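Local coordinates for protein endolytic peptidoglycan transglycosylase RlpA (Pseudomonas aeruginosa, PDB 6I05) that is a lytic transglycosylase that cleaves peptidoglycan, strongly preferring glycan strands stripped of stem peptides, which its SPOR domain recognises, at residues A[3-17]-A[44-58]. Sequence-based numbering, arbitrary orientation.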
ATOM      1  N   GLY A   3     -11.860  -2.684  -9.636  1.00 21.62           N
ATOM      2  CA  GLY A   3     -11.075  -3.250  -8.554  1.00 18.44           C
ATOM      3  C   GLY A   3     -10.865  -2.328  -7.366  1.00 15.91           C
ATOM      4  O   GLY A   3     -11.021  -1.111  -7.458  1.00 17.62           O
ATOM      5  N   LEU A   4     -10.495  -2.919  -6.236  1.00 13.12           N
ATOM      6  CA  LEU A   4     -10.350  -2.213  -4.972  1.00 11.41           C
ATOM      7  C   LEU A   4      -8.870  -2.023  -4.653  1.00  9.96           C
ATOM      8  O   LEU A   4      -8.034  -2.860  -5.002  1.00 10.80           O
ATOM      9  CB  LEU A   4     -11.031  -3.021  -3.870  1.00 11.96           C
ATOM     10  CG  LEU A   4     -12.528  -3.210  -4.114  1.00 13.87           C
ATOM     11  CD1 LEU A   4     -13.098  -4.216  -3.131  1.00 15.90           C
ATOM     12  CD2 LEU A   4     -13.264  -1.883  -4.005  1.00 15.24           C
ATOM     13  N   TYR A   5      -8.543  -0.928  -3.961  1.00 10.47           N
ATOM     14  CA  TYR A   5      -7.153  -0.603  -3.678  1.00 10.55           C
ATOM     15  C   TYR A   5      -6.975  -0.263  -2.209  1.00 10.27           C
ATOM     16  O   TYR A   5      -7.855   0.334  -1.583  1.00 11.00           O
ATOM     17  CB  TYR A   5      -6.682   0.589  -4.510  1.00 12.11           C
ATOM     18  CG  TYR A   5      -6.604   0.298  -5.985  1.00 12.01           C
ATOM     19  CD1 TYR A   5      -7.721   0.408  -6.794  1.00 13.27           C
ATOM     20  CD2 TYR A   5      -5.406  -0.080  -6.571  1.00 12.93           C
ATOM     21  CE1 TYR A   5      -7.650   0.147  -8.155  1.00 14.17           C
ATOM     22  CE2 TYR A   5      -5.320  -0.347  -7.925  1.00 14.04           C
ATOM     23  CZ  TYR A   5      -6.442  -0.232  -8.713  1.00 14.12           C
ATOM     24  OH  TYR A   5      -6.346  -0.488 -10.058  1.00 16.18           O
ATOM     25  N   LEU A   6      -5.815  -0.635  -1.671  1.00  9.85           N
ATOM     26  CA  LEU A   6      -5.410  -0.277  -0.319  1.00  9.86           C
ATOM     27  C   LEU A   6      -4.181   0.615  -0.389  1.00 10.18           C
ATOM     28  O   LEU A   6      -3.356   0.488  -1.298  1.00 11.38           O
ATOM     29  CB  LEU A   6      -5.043  -1.518   0.503  1.00 10.36           C
ATOM     30  CG  LEU A   6      -6.186  -2.449   0.895  1.00 10.11           C
ATOM     31  CD1 LEU A   6      -5.640  -3.760   1.434  1.00 11.13           C
ATOM     32  CD2 LEU A   6      -7.081  -1.765   1.923  1.00 10.43           C
ATOM     33  N   GLN A   7      -4.069   1.522   0.579  1.00  9.87           N
ATOM     34  CA  GLN A   7      -2.841   2.270   0.818  1.00 10.01           C
ATOM     35  C   GLN A   7      -2.293   1.842   2.171  1.00 10.40           C
ATOM     36  O   GLN A   7      -3.044   1.737   3.147  1.00 11.80           O
ATOM     37  CB  GLN A   7      -3.080   3.779   0.796  1.00 10.81           C
ATOM     38  CG  GLN A   7      -1.827   4.598   1.079  1.00 11.65           C
ATOM     39  CD  GLN A   7      -1.984   6.037   0.650  1.00 12.54           C
ATOM     40  OE1 GLN A   7      -2.372   6.318  -0.485  1.00 13.02           O
ATOM     41  NE2 GLN A   7      -1.698   6.962   1.559  1.00 14.80           N
ATOM     42  N   VAL A   8      -0.990   1.578   2.221  1.00 11.80           N
ATOM     43  CA  VAL A   8      -0.364   1.050   3.422  1.00 13.89           C
ATOM     44  C   VAL A   8       0.559   2.062   4.099  1.00 14.97           C
ATOM     45  O   VAL A   8       0.777   1.972   5.313  1.00 17.52           O
ATOM     46  CB  VAL A   8       0.373  -0.275   3.129  1.00 15.36           C
ATOM     47  CG1 VAL A   8       0.883  -0.926   4.409  1.00 17.18           C
ATOM     48  CG2 VAL A   8      -0.551  -1.232   2.377  1.00 16.75           C
ATOM     49  N   GLY A   9       1.103   3.014   3.356  1.00 13.17           N
ATOM     50  CA  GLY A   9       1.917   4.062   3.936  1.00 13.85           C
ATOM     51  C   GLY A   9       2.142   5.140   2.906  1.00 13.22           C
ATOM     52  O   GLY A   9       1.846   4.975   1.720  1.00 13.06           O
ATOM     53  N   ALA A  10       2.685   6.250   3.376  1.00 14.11           N
ATOM     54  CA  ALA A  10       3.030   7.364   2.510  1.00 15.15           C
ATOM     55  C   ALA A  10       4.259   8.018   3.118  1.00 16.26           C
ATOM     56  O   ALA A  10       4.298   8.245   4.330  1.00 18.44           O
ATOM     57  CB  ALA A  10       1.868   8.357   2.423  1.00 17.05           C
ATOM     58  N   PHE A  11       5.263   8.286   2.288  1.00 14.74           N
ATOM     59  CA  PHE A  11       6.589   8.640   2.773  1.00 15.09           C
ATOM     60  C   PHE A  11       7.160   9.792   1.966  1.00 16.61           C
ATOM     61  O   PHE A  11       6.952   9.886   0.758  1.00 16.38           O
ATOM     62  CB  PHE A  11       7.557   7.456   2.637  1.00 16.76           C
ATOM     63  CG  PHE A  11       7.086   6.214   3.329  1.00 17.14           C
ATOM     64  CD1 PHE A  11       6.305   5.287   2.659  1.00 16.82           C
ATOM     65  CD2 PHE A  11       7.420   5.973   4.655  1.00 18.77           C
ATOM     66  CE1 PHE A  11       5.860   4.142   3.297  1.00 17.75           C
ATOM     67  CE2 PHE A  11       6.978   4.825   5.299  1.00 19.79           C
ATOM     68  CZ  PHE A  11       6.199   3.910   4.615  1.00 19.40           C
ATOM     69  N   ALA A  12       7.921  10.654   2.647  1.00 18.52           N
ATOM     70  CA  ALA A  12       8.721  11.655   1.951  1.00 20.23           C
ATOM     71  C   ALA A  12       9.966  11.042   1.319  1.00 21.23           C
ATOM     72  O   ALA A  12      10.430  11.521   0.278  1.00 23.42           O
ATOM     73  CB  ALA A  12       9.116  12.774   2.918  1.00 21.78           C
ATOM     74  N   ASN A  13      10.509   9.987   1.923  1.00 22.33           N
ATOM     75  CA  ASN A  13      11.744   9.368   1.453  1.00 23.95           C
ATOM     76  C   ASN A  13      11.410   8.221   0.509  1.00 22.07           C
ATOM     77  O   ASN A  13      10.717   7.281   0.920  1.00 20.98           O
ATOM     78  CB  ASN A  13      12.540   8.847   2.646  1.00 28.44           C
ATOM     79  CG  ASN A  13      13.672   7.910   2.248  1.00 32.24           C
ATOM     80  OD1 ASN A  13      14.201   7.973   1.138  1.00 33.96           O
ATOM     81  ND2 ASN A  13      14.058   7.037   3.172  1.00 34.50           N
ATOM     82  N   PRO A  14      11.874   8.243  -0.744  1.00 21.37           N
ATOM     83  CA  PRO A  14      11.512   7.153  -1.666  1.00 21.43           C
ATOM     84  C   PRO A  14      12.070   5.796  -1.269  1.00 19.32           C
ATOM     85  O   PRO A  14      11.445   4.775  -1.579  1.00 18.15           O
ATOM     86  CB  PRO A  14      12.055   7.629  -3.018  1.00 22.47           C
ATOM     87  CG  PRO A  14      13.143   8.569  -2.669  1.00 22.93           C
ATOM     88  CD  PRO A  14      12.715   9.259  -1.400  1.00 22.14           C
ATOM     89  N   ASP A  15      13.225   5.747  -0.600  1.00 19.02           N
ATOM     90  CA  ASP A  15      13.757   4.461  -0.157  1.00 19.81           C
ATOM     91  C   ASP A  15      12.810   3.791   0.828  1.00 18.02           C
ATOM     92  O   ASP A  15      12.643   2.566   0.807  1.00 17.41           O
ATOM     93  CB  ASP A  15      15.121   4.647   0.502  1.00 21.88           C
ATOM     94  CG  ASP A  15      16.262   4.721  -0.496  1.00 24.84           C
ATOM     95  OD1 ASP A  15      16.032   4.584  -1.716  1.00 25.33           O
ATOM     96  OD2 ASP A  15      17.402   4.922  -0.038  1.00 27.05           O
ATOM     97  N   ALA A  16      12.187   4.580   1.708  1.00 17.29           N
ATOM     98  CA  ALA A  16      11.243   4.013   2.663  1.00 17.10           C
ATOM     99  C   ALA A  16      10.015   3.463   1.953  1.00 15.05           C
ATOM    100  O   ALA A  16       9.494   2.407   2.328  1.00 14.55           O
ATOM    101  CB  ALA A  16      10.850   5.068   3.699  1.00 18.48           C
ATOM    102  N   ALA A  17       9.531   4.176   0.933  1.00 14.38           N
ATOM    103  CA  ALA A  17       8.399   3.685   0.155  1.00 13.45           C
ATOM    104  C   ALA A  17       8.770   2.416  -0.601  1.00 13.52           C
ATOM    105  O   ALA A  17       8.011   1.441  -0.602  1.00 13.12           O
ATOM    106  CB  ALA A  17       7.902   4.770  -0.798  1.00 14.57           C
ATOM    107  N   LEU A  44       5.175  13.196  -2.114  1.00 13.39           N
ATOM    108  CA  LEU A  44       4.644  12.191  -1.208  1.00 13.84           C
ATOM    109  C   LEU A  44       4.559  10.882  -1.973  1.00 12.20           C
ATOM    110  O   LEU A  44       3.887  10.810  -3.007  1.00 12.76           O
ATOM    111  CB  LEU A  44       3.257  12.603  -0.719  1.00 16.12           C
ATOM    112  CG  LEU A  44       2.666  11.698   0.361  1.00 17.15           C
ATOM    113  CD1 LEU A  44       3.508  11.750   1.633  1.00 18.85           C
ATOM    114  CD2 LEU A  44       1.210  12.069   0.635  1.00 18.73           C
ATOM    115  N   HIS A  45       5.245   9.855  -1.472  1.00 12.19           N
ATOM    116  CA  HIS A  45       5.313   8.546  -2.120  1.00 11.79           C
ATOM    117  C   HIS A  45       4.343   7.610  -1.409  1.00 11.84           C
ATOM    118  O   HIS A  45       4.625   7.145  -0.301  1.00 12.93           O
ATOM    119  CB  HIS A  45       6.733   7.988  -2.038  1.00 12.68           C
ATOM    120  CG  HIS A  45       7.762   8.879  -2.648  1.00 14.38           C
ATOM    121  ND1 HIS A  45       7.920   9.001  -4.012  1.00 14.62           N
ATOM    122  CD2 HIS A  45       8.689   9.688  -2.086  1.00 16.63           C
ATOM    123  CE1 HIS A  45       8.898   9.851  -4.264  1.00 16.74           C
ATOM    124  NE2 HIS A  45       9.376  10.287  -3.113  1.00 17.15           N
ATOM    125  N   ARG A  46       3.212   7.323  -2.044  1.00 10.46           N
ATOM    126  CA  ARG A  46       2.161   6.507  -1.445  1.00 10.84           C
ATOM    127  C   ARG A  46       2.314   5.066  -1.892  1.00 10.31           C
ATOM    128  O   ARG A  46       2.418   4.794  -3.089  1.00 13.20           O
ATOM    129  CB  ARG A  46       0.788   7.040  -1.852  1.00 11.80           C
ATOM    130  CG  ARG A  46       0.691   8.530  -1.529  1.00 16.08           C
ATOM    131  CD  ARG A  46      -0.477   9.251  -2.122  1.00 19.19           C
ATOM    132  NE  ARG A  46      -0.598   9.077  -3.562  1.00 17.95           N
ATOM    133  CZ  ARG A  46      -1.641   9.528  -4.239  1.00 18.17           C
ATOM    134  NH1 ARG A  46      -2.590  10.195  -3.592  1.00 20.35           N
ATOM    135  NH2 ARG A  46      -1.750   9.298  -5.534  1.00 18.61           N
ATOM    136  N   VAL A  47       2.329   4.146  -0.938  1.00  9.82           N
ATOM    137  CA  VAL A  47       2.500   2.729  -1.233  1.00  9.58           C
ATOM    138  C   VAL A  47       1.126   2.081  -1.230  1.00  8.99           C
ATOM    139  O   VAL A  47       0.424   2.102  -0.210  1.00 10.14           O
ATOM    140  CB  VAL A  47       3.444   2.053  -0.230  1.00 11.55           C
ATOM    141  CG1 VAL A  47       3.619   0.583  -0.581  1.00 13.07           C
ATOM    142  CG2 VAL A  47       4.794   2.765  -0.208  1.00 12.91           C
ATOM    143  N   ARG A  48       0.733   1.522  -2.371  1.00  9.51           N
ATOM    144  CA  ARG A  48      -0.615   1.033  -2.593  1.00  9.56           C
ATOM    145  C   ARG A  48      -0.577  -0.378  -3.153  1.00  9.50           C
ATOM    146  O   ARG A  48       0.452  -0.860  -3.636  1.00 10.26           O
ATOM    147  CB  ARG A  48      -1.367   1.952  -3.557  1.00  9.89           C
ATOM    148  CG  ARG A  48      -1.615   3.310  -2.955  1.00 10.48           C
ATOM    149  CD  ARG A  48      -2.319   4.250  -3.890  1.00 11.28           C
ATOM    150  NE  ARG A  48      -2.750   5.420  -3.133  1.00 11.36           N
ATOM    151  CZ  ARG A  48      -3.581   6.348  -3.582  1.00 13.33           C
ATOM    152  NH1 ARG A  48      -4.058   6.282  -4.816  1.00 16.30           N
ATOM    153  NH2 ARG A  48      -3.932   7.342  -2.781  1.00 15.45           N
ATOM    154  N   LEU A  49      -1.721  -1.047  -3.082  1.00 10.58           N
ATOM    155  CA  LEU A  49      -1.823  -2.350  -3.720  1.00 12.10           C
ATOM    156  C   LEU A  49      -3.216  -2.550  -4.289  1.00  9.92           C
ATOM    157  O   LEU A  49      -4.196  -1.977  -3.808  1.00 10.91           O
ATOM    158  CB  LEU A  49      -1.353  -3.498  -2.832  1.00 15.73           C
ATOM    159  CG  LEU A  49      -2.216  -3.644  -1.604  1.00 16.05           C
ATOM    160  CD1 LEU A  49      -3.160  -4.798  -1.792  1.00 18.55           C
ATOM    161  CD2 LEU A  49      -1.348  -3.885  -0.394  1.00 20.15           C
ATOM    162  N   GLY A  50      -3.278  -3.344  -5.348  1.00 10.72           N
ATOM    163  CA  GLY A  50      -4.508  -3.586  -6.051  1.00 11.45           C
ATOM    164  C   GLY A  50      -4.252  -3.601  -7.540  1.00 12.44           C
ATOM    165  O   GLY A  50      -3.129  -3.361  -7.989  1.00 14.22           O
ATOM    166  N   PRO A  51      -5.298  -3.858  -8.347  1.00 11.43           N
ATOM    167  CA  PRO A  51      -6.697  -3.969  -7.916  1.00 11.21           C
ATOM    168  C   PRO A  51      -7.041  -5.318  -7.295  1.00 10.83           C
ATOM    169  O   PRO A  51      -6.699  -6.382  -7.836  1.00 13.53           O
ATOM    170  CB  PRO A  51      -7.477  -3.792  -9.223  1.00 11.56           C
ATOM    171  CG  PRO A  51      -6.536  -4.263 -10.293  1.00 12.82           C
ATOM    172  CD  PRO A  51      -5.165  -3.887  -9.818  1.00 13.04           C
ATOM    173  N   ILE A  52      -7.747  -5.278  -6.177  1.00 10.31           N
ATOM    174  CA  ILE A  52      -8.192  -6.481  -5.490  1.00 10.70           C
ATOM    175  C   ILE A  52      -9.615  -6.798  -5.938  1.00 10.61           C
ATOM    176  O   ILE A  52     -10.458  -5.899  -6.073  1.00 11.63           O
ATOM    177  CB  ILE A  52      -8.077  -6.284  -3.969  1.00 11.92           C
ATOM    178  CG1 ILE A  52      -6.609  -6.061  -3.586  1.00 14.93           C
ATOM    179  CG2 ILE A  52      -8.665  -7.466  -3.232  1.00 12.20           C
ATOM    180  CD1 ILE A  52      -6.397  -5.706  -2.137  1.00 18.08           C
ATOM    181  N   GLY A  53      -9.889  -8.080  -6.180  1.00 11.12           N
ATOM    182  CA  GLY A  53     -11.114  -8.455  -6.854  1.00 11.57           C
ATOM    183  C   GLY A  53     -12.358  -8.571  -6.000  1.00 11.66           C
ATOM    184  O   GLY A  53     -13.434  -8.759  -6.571  1.00 13.13           O
ATOM    185  N   SER A  54     -12.262  -8.495  -4.673  1.00 10.78           N
ATOM    186  CA  SER A  54     -13.462  -8.628  -3.854  1.00 10.76           C
ATOM    187  C   SER A  54     -13.225  -7.937  -2.522  1.00 10.40           C
ATOM    188  O   SER A  54     -12.086  -7.826  -2.051  1.00 10.70           O
ATOM    189  CB  SER A  54     -13.842 -10.089  -3.549  1.00 11.46           C
ATOM    190  OG  SER A  54     -12.838 -10.750  -2.794  1.00 11.57           O
ATOM    191  N   ALA A  55     -14.324  -7.554  -1.881  1.00 11.29           N
ATOM    192  CA  ALA A  55     -14.243  -6.963  -0.551  1.00 11.88           C
ATOM    193  C   ALA A  55     -13.668  -7.946   0.462  1.00 11.45           C
ATOM    194  O   ALA A  55     -12.878  -7.559   1.328  1.00 11.38           O
ATOM    195  CB  ALA A  55     -15.628  -6.484  -0.121  1.00 14.15           C
ATOM    196  N   ASP A  56     -14.044  -9.224   0.371  1.00 11.94           N
ATOM    197  CA  ASP A  56     -13.516 -10.192   1.322  1.00 13.03           C
ATOM    198  C   ASP A  56     -12.010 -10.349   1.177  1.00 10.96           C
ATOM    199  O   ASP A  56     -11.300 -10.483   2.180  1.00 11.15           O
ATOM    200  CB  ASP A  56     -14.208 -11.537   1.164  1.00 17.12           C
ATOM    201  CG  ASP A  56     -15.590 -11.549   1.773  1.00 22.62           C
ATOM    202  OD1 ASP A  56     -15.903 -10.631   2.565  1.00 22.77           O
ATOM    203  OD2 ASP A  56     -16.358 -12.475   1.458  1.00 25.22           O
ATOM    204  N   GLU A  57     -11.495 -10.334  -0.059  1.00 10.67           N
ATOM    205  CA  GLU A  57     -10.046 -10.369  -0.205  1.00  9.80           C
ATOM    206  C   GLU A  57      -9.397  -9.113   0.372  1.00  9.24           C
ATOM    207  O   GLU A  57      -8.317  -9.194   0.963  1.00  9.52           O
ATOM    208  CB  GLU A  57      -9.627 -10.600  -1.657  1.00 10.13           C
ATOM    209  CG  GLU A  57      -8.113 -10.704  -1.748  1.00 10.54           C
ATOM    210  CD  GLU A  57      -7.569 -11.024  -3.120  1.00 11.54           C
ATOM    211  OE1 GLU A  57      -8.332 -11.427  -4.025  1.00 12.24           O
ATOM    212  OE2 GLU A  57      -6.343 -10.849  -3.286  1.00 12.50           O
ATOM    213  N   VAL A  58     -10.029  -7.942   0.223  1.00  9.13           N
ATOM    214  CA  VAL A  58      -9.495  -6.742   0.869  1.00  9.83           C
ATOM    215  C   VAL A  58      -9.343  -6.962   2.371  1.00 10.37           C
ATOM    216  O   VAL A  58      -8.289  -6.675   2.951  1.00 10.25           O
ATOM    217  CB  VAL A  58     -10.378  -5.517   0.568  1.00 10.23           C
ATOM    218  CG1 VAL A  58      -9.976  -4.349   1.470  1.00 11.76           C
ATOM    219  CG2 VAL A  58     -10.283  -5.132  -0.892  1.00 11.27           C
TER
HETATM  220  O   HOH W   1      11.371  12.416  -2.947  1.00 30.13           O
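One face of the Tyr-5 ring carries Pro-51, whose CA lies 4.0 Å from the centroid of that ring in a CH-pi contact; the proline, rigid and entered through a cis peptide, also brings CB and CD against Tyr-5 OH. Pro-14 CB lies 4.0 Å from the centroid of the His-45 ring, another CH-pi contact, while Phe-11 O, Ala-12 O and a water 2.9 Å from His-45 NE2 line its edge; His-45 ND1 is hydrogen-bonded to Ser-36. At the Phe-11 ring edge, CE1 meets Val-47 CG2 at 3.9 Å. The guanidinium groups of Arg-46 and Arg-48 lie over one another's faces, Arg-46 NH2 being hydrogen-bonded to Ser-35 OG. Arg-48 NE (2.8 Å) and Arg-48 NH2 (3.0 Å) both donate in plane to Gln-7 OE1, tethering this guanidinium edge; chi1 of 178° swings the long Gln-7 chain off its own nitrogen towards them. Strands 4-11 and 42-52 are the inner pair of the antiparallel SPOR sheet, in beta-alpha-beta-beta-alpha-beta order, with hydrogen-bonded pairs such as Leu-6 with Leu-49. Between Leu-4 and Leu-6 a beta bulge shifts the register; Gly-50 suits it, since at phi 139°, psi 178° a CB would press on the preceding carbonyl oxygen and Leu-4 O. On the helix-covered face, branched aliphatics interlock: Leu-6 CD2 meets Val-58 CG1 at 3.9 Å. Small Ala-17 lets helix 14-25 come close, its CB 3.7 Å from Val-47 CG2.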